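Local coordinates for lipolytic enzyme, g-d-s-l (Clostridium thermocellum, PDB 2W47), which is a family 6 carbohydrate-binding module with a beta-sandwich fold that holds a glycan beside a calcium ion, at residues A[31-34]-A[35-38]; A[102-105]-A[106-110]. All coordinates share one frame; numbering follows the deposited sequence. Where two conformers were deposited one is given.

Contact 1 (A[31-34]-A[35-38]). With CA (calcium ion), chain C; AQA (4-deoxy-beta-L-threo-hex-4-enopyranuronic acid), chain B.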
# COMPACT_ATOMS: atom_id res chain seq x y z
N TYR A 31 -7.70 -8.37 -4.45
CA TYR A 31 -7.18 -7.09 -3.98
C TYR A 31 -7.92 -6.72 -2.70
O TYR A 31 -8.93 -7.35 -2.34
CB TYR A 31 -7.33 -6.01 -5.05
CG TYR A 31 -8.77 -5.73 -5.44
CD1 TYR A 31 -9.54 -4.80 -4.73
CD2 TYR A 31 -9.36 -6.38 -6.52
CE1 TYR A 31 -10.86 -4.54 -5.07
CE2 TYR A 31 -10.68 -6.12 -6.88
CZ TYR A 31 -11.42 -5.20 -6.16
OH TYR A 31 -12.73 -4.95 -6.52
N VAL A 32 -7.41 -5.71 -2.00
CA VAL A 32 -8.04 -5.23 -0.77
C VAL A 32 -9.01 -4.10 -1.06
O VAL A 32 -8.68 -3.15 -1.76
CB VAL A 32 -7.01 -4.72 0.25
CG1 VAL A 32 -7.70 -4.33 1.54
CG2 VAL A 32 -5.95 -5.77 0.52
N ASN A 33 -10.21 -4.21 -0.50
CA ASN A 33 -11.19 -3.14 -0.50
C ASN A 33 -11.43 -2.73 0.95
O ASN A 33 -11.95 -3.53 1.74
CB ASN A 33 -12.48 -3.61 -1.19
CG ASN A 33 -13.65 -2.66 -1.02
OD1 ASN A 33 -13.50 -1.53 -0.56
ND2 ASN A 33 -14.83 -3.14 -1.37
N TYR A 34 -11.01 -1.52 1.30
CA TYR A 34 -11.18 -0.99 2.65
C TYR A 34 -12.65 -0.78 2.95
O TYR A 34 -13.42 -0.40 2.07
CB TYR A 34 -10.49 0.37 2.75
CG TYR A 34 -8.98 0.36 2.89
CD1 TYR A 34 -8.16 0.06 1.81
CD2 TYR A 34 -8.38 0.72 4.09
CE1 TYR A 34 -6.77 0.09 1.92
CE2 TYR A 34 -6.99 0.75 4.22
CZ TYR A 34 -6.20 0.42 3.13
OH TYR A 34 -4.82 0.43 3.23
N HIS A 35 -13.06 -0.98 4.20
CA HIS A 35 -14.37 -0.47 4.63
C HIS A 35 -14.39 1.03 4.39
O HIS A 35 -13.37 1.71 4.54
CB HIS A 35 -14.59 -0.72 6.12
CG HIS A 35 -14.85 -2.15 6.48
ND1 HIS A 35 -14.81 -3.18 5.57
CD2 HIS A 35 -15.13 -2.72 7.68
CE1 HIS A 35 -15.07 -4.32 6.18
NE2 HIS A 35 -15.26 -4.07 7.47
N ASN A 36 -15.56 1.55 4.03
CA ASN A 36 -15.68 2.98 3.82
C ASN A 36 -15.89 3.72 5.14
O ASN A 36 -16.99 4.12 5.52
CB ASN A 36 -16.72 3.28 2.74
CG ASN A 36 -16.24 2.85 1.35
OD1 ASN A 36 -15.56 1.82 1.20
ND2 ASN A 36 -16.55 3.64 0.34
N GLU A 37 -14.78 3.82 5.85
CA GLU A 37 -14.72 4.43 7.18
C GLU A 37 -13.28 4.80 7.51
O GLU A 37 -12.34 4.33 6.87
CB GLU A 37 -15.30 3.48 8.23
CG GLU A 37 -14.48 2.21 8.46
CD GLU A 37 -15.14 1.25 9.42
OE1 GLU A 37 -16.26 0.78 9.12
OE2 GLU A 37 -14.53 0.95 10.46
N VAL A 38 -13.12 5.66 8.52
CA VAL A 38 -11.79 5.99 9.01
C VAL A 38 -11.14 4.76 9.64
O VAL A 38 -11.80 3.98 10.34
CB VAL A 38 -11.86 7.14 10.07
CG1 VAL A 38 -10.50 7.38 10.73
CG2 VAL A 38 -12.38 8.42 9.45
CA CA C . -13.63 0.64 -0.02
O6A AQA B . -15.94 3.07 -2.55
C6 AQA B . -15.29 1.99 -2.63
O6B AQA B . -14.33 1.72 -1.87
C5 AQA B . -15.63 1.10 -3.57
O5 AQA B . -16.73 1.48 -4.45
C4 AQA B . -14.97 -0.06 -3.71
C3 AQA B . -15.51 -1.15 -4.63
O3 AQA B . -14.47 -2.03 -5.07
C2 AQA B . -16.15 -0.46 -5.82
O2 AQA B . -16.71 -1.42 -6.72
C1 AQA B . -17.25 0.48 -5.35
O HOH W 1 -14.64 -3.38 2.73
O HOH W 2 -11.17 0.49 -0.73
O HOH W 3 -15.90 0.02 -0.22
O HOH W 4 -12.69 2.49 1.03

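Contact 2 (A[102-105]-A[106-110])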
# COMPACT_ATOMS: atom_id res chain seq x y z
N ASN A 102 13.41 4.07 4.60
CA ASN A 102 14.50 3.29 5.15
C ASN A 102 13.96 2.07 5.87
O ASN A 102 13.06 2.18 6.71
CB ASN A 102 15.36 4.13 6.10
CG ASN A 102 16.23 5.14 5.36
OD1 ASN A 102 16.48 6.24 5.85
ND2 ASN A 102 16.70 4.76 4.17
N LEU A 103 14.48 0.90 5.51
CA LEU A 103 14.10 -0.36 6.13
C LEU A 103 15.30 -0.97 6.84
O LEU A 103 16.45 -0.72 6.45
CB LEU A 103 13.57 -1.36 5.09
CG LEU A 103 12.36 -0.95 4.23
CD1 LEU A 103 11.92 -2.12 3.37
CD2 LEU A 103 11.20 -0.43 5.08
N ASN A 104 15.04 -1.77 7.87
CA ASN A 104 16.08 -2.50 8.59
C ASN A 104 16.26 -3.89 8.03
O ASN A 104 15.29 -4.50 7.56
CB ASN A 104 15.72 -2.62 10.08
CG ASN A 104 15.35 -1.30 10.71
OD1 ASN A 104 16.16 -0.36 10.73
ND2 ASN A 104 14.15 -1.22 11.26
N GLN A 105 17.48 -4.43 8.07
CA GLN A 105 17.69 -5.81 7.66
C GLN A 105 16.73 -6.73 8.42
O GLN A 105 16.59 -6.61 9.65
CB GLN A 105 19.15 -6.25 7.90
CG GLN A 105 19.46 -7.63 7.32
CD GLN A 105 20.93 -8.01 7.42
OE1 GLN A 105 21.61 -8.13 6.40
NE2 GLN A 105 21.41 -8.21 8.64
N GLY A 106 16.08 -7.62 7.69
CA GLY A 106 15.09 -8.51 8.27
C GLY A 106 13.70 -7.99 8.03
O GLY A 106 13.42 -7.37 7.00
N ASN A 107 12.81 -8.24 8.98
CA ASN A 107 11.42 -7.86 8.82
C ASN A 107 11.15 -6.41 9.16
O ASN A 107 11.74 -5.84 10.08
CB ASN A 107 10.50 -8.74 9.67
CG ASN A 107 9.07 -8.59 9.26
OD1 ASN A 107 8.72 -8.89 8.12
ND2 ASN A 107 8.22 -8.12 10.18
N ASN A 108 10.22 -5.84 8.39
CA ASN A 108 9.72 -4.50 8.60
C ASN A 108 8.21 -4.55 8.50
O ASN A 108 7.67 -5.10 7.56
CB ASN A 108 10.29 -3.54 7.56
CG ASN A 108 11.79 -3.43 7.64
OD1 ASN A 108 12.32 -2.51 8.26
ND2 ASN A 108 12.49 -4.38 7.02
N VAL A 109 7.55 -3.99 9.50
CA VAL A 109 6.09 -4.01 9.55
C VAL A 109 5.58 -2.75 8.85
O VAL A 109 5.75 -1.65 9.36
CB VAL A 109 5.58 -4.08 11.00
CG1 VAL A 109 4.08 -4.22 11.03
CG2 VAL A 109 6.24 -5.25 11.77
N ILE A 110 4.98 -2.92 7.67
CA ILE A 110 4.56 -1.78 6.87
C ILE A 110 3.03 -1.70 6.82
O ILE A 110 2.39 -2.64 6.37
CB ILE A 110 5.17 -1.84 5.45
CG1 ILE A 110 6.71 -1.94 5.56
CG2 ILE A 110 4.73 -0.62 4.62
CD1 ILE A 110 7.51 -1.70 4.28
O HOH W 5 12.87 -4.12 11.68
O HOH W 6 14.57 -5.68 11.13

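Contact 1 (A[31-34]-A[35-38])
Asn33 has CG anti to its own N (chi1 170°), whereas Asn36 has CG beside the N and anti to the carbonyl carbon (chi1 -70°). These two torsions bring both side-chain OD1 atoms to one calcium ion. Asn33 lies in the short strand 31-34, and Asn36 lies in the loop that follows it. The chain stays extended through His35 and turns at Asn36, the centre of an inverse gamma turn. Asn33 OD1 binds the calcium at 2.2 Å. The backbone O of Tyr34 binds it at 2.3 Å. Asn36 OD1 binds at a longer distance, 2.6 Å from the calcium. The ion draws oxygens together, and Tyr34 O and Asn36 OD1 end 3.2 Å apart without a hydrogen bond. 4-deoxy-beta-L-threo-hex-4-enopyranuronic acid gives its carboxylate oxygen O6B to the calcium at 2.3 Å. Waters 2, 3 and 4 complete seven oxygen ligands.

The amide of Asn36 works at both ends. While Asn36 OD1 holds the metal, Asn36 ND2 donates a nearly straight hydrogen bond to the other carboxylate oxygen, O6A, at 3.0 Å and 170°. Asp118 OD1 is a second hydrogen-bond partner of this ND2. Asn33 ND2 bonds to Glu20 OE2, which fixes the way its amide is turned.

The His35 side chain starts out away from the strand, but its ND1 shares water 1 with the backbone O of Asn33, each 2.9 Å from that water. The Tyr34 ring runs away from the metal, and its OH bonds to Ala112 O.

This is a glycan-binding site with calcium built into it. The protein ligands of the metal are all neutral oxygens, so the carboxylate of the sugar probably offsets part of the calcium charge and is held by metal and amide together.

Contact 2 (A[102-105]-A[106-110])
Asn108 lays its side-chain amide against the backbone of Asn104, inside a beta arch. This arch carries the chain from strand 95-103, in one sheet of the beta sandwich, to strand 106-114 in the other. CG of Asn108 stands beside its own N and anti to the carbonyl carbon (chi1 -62°), which sends the amide across the bend. Asn108 OD1 accepts a hydrogen bond from Asn104 N at 2.8 Å, with the donor tilted somewhat from the carbonyl plane. Asn108 ND2 donates to Asn104 O at 2.9 Å, and this bond is nearly straight at 165°. One amide thus grips both the N-H and the C=O of a single residue, and the two bonds fix its rotation. Asn108 ND2 also makes a weak hydrogen bond to Val46 O.

The side chains of Asn104 and Asn108 cross at about a right angle, with their amide planes 26° apart. The Leu103 side chain passes the Asn108 amide at a slant, its CB 3.6 Å from OD1 of Asn108. Further inward, Leu103 and Ile110 cross at about a right angle. Their methyls CD2 of Leu103 and CD1 of Ile110 meet at 4.0 Å. Tyr54 and Leu56 of strand 52-61 pack on these two residues. The polar amide therefore sits between an apolar layer and the exposed bend.

Two waters tie the outer side of the bend together. Water 6 donates to Gln105 O at 2.7 Å and also to Asn107 O. Water 5 accepts from Asn104 ND2 at 3.2 Å and donates to Asn107 O at 2.6 Å.

Contact 1 and contact 2 lie on opposite sides of the centre of the chain, with their own centres about 25 Å apart. They share no element. Residues 31-38 run out of a short two-stranded sheet into a loop at the glycan site, and residues 102-110 join the two main sheets at the far end. Both are partly buried. Contact 1 is polar where its segments approach, and its parts meet through a metal and a ligand. Contact 2 is closed by direct hydrogen bonds and an apolar pair. Asparagine amides serve in both: as metal ligands, and in one case also as a hydrogen-bond donor to the sugar, in contact 1, and as a clasp on the backbone in contact 2.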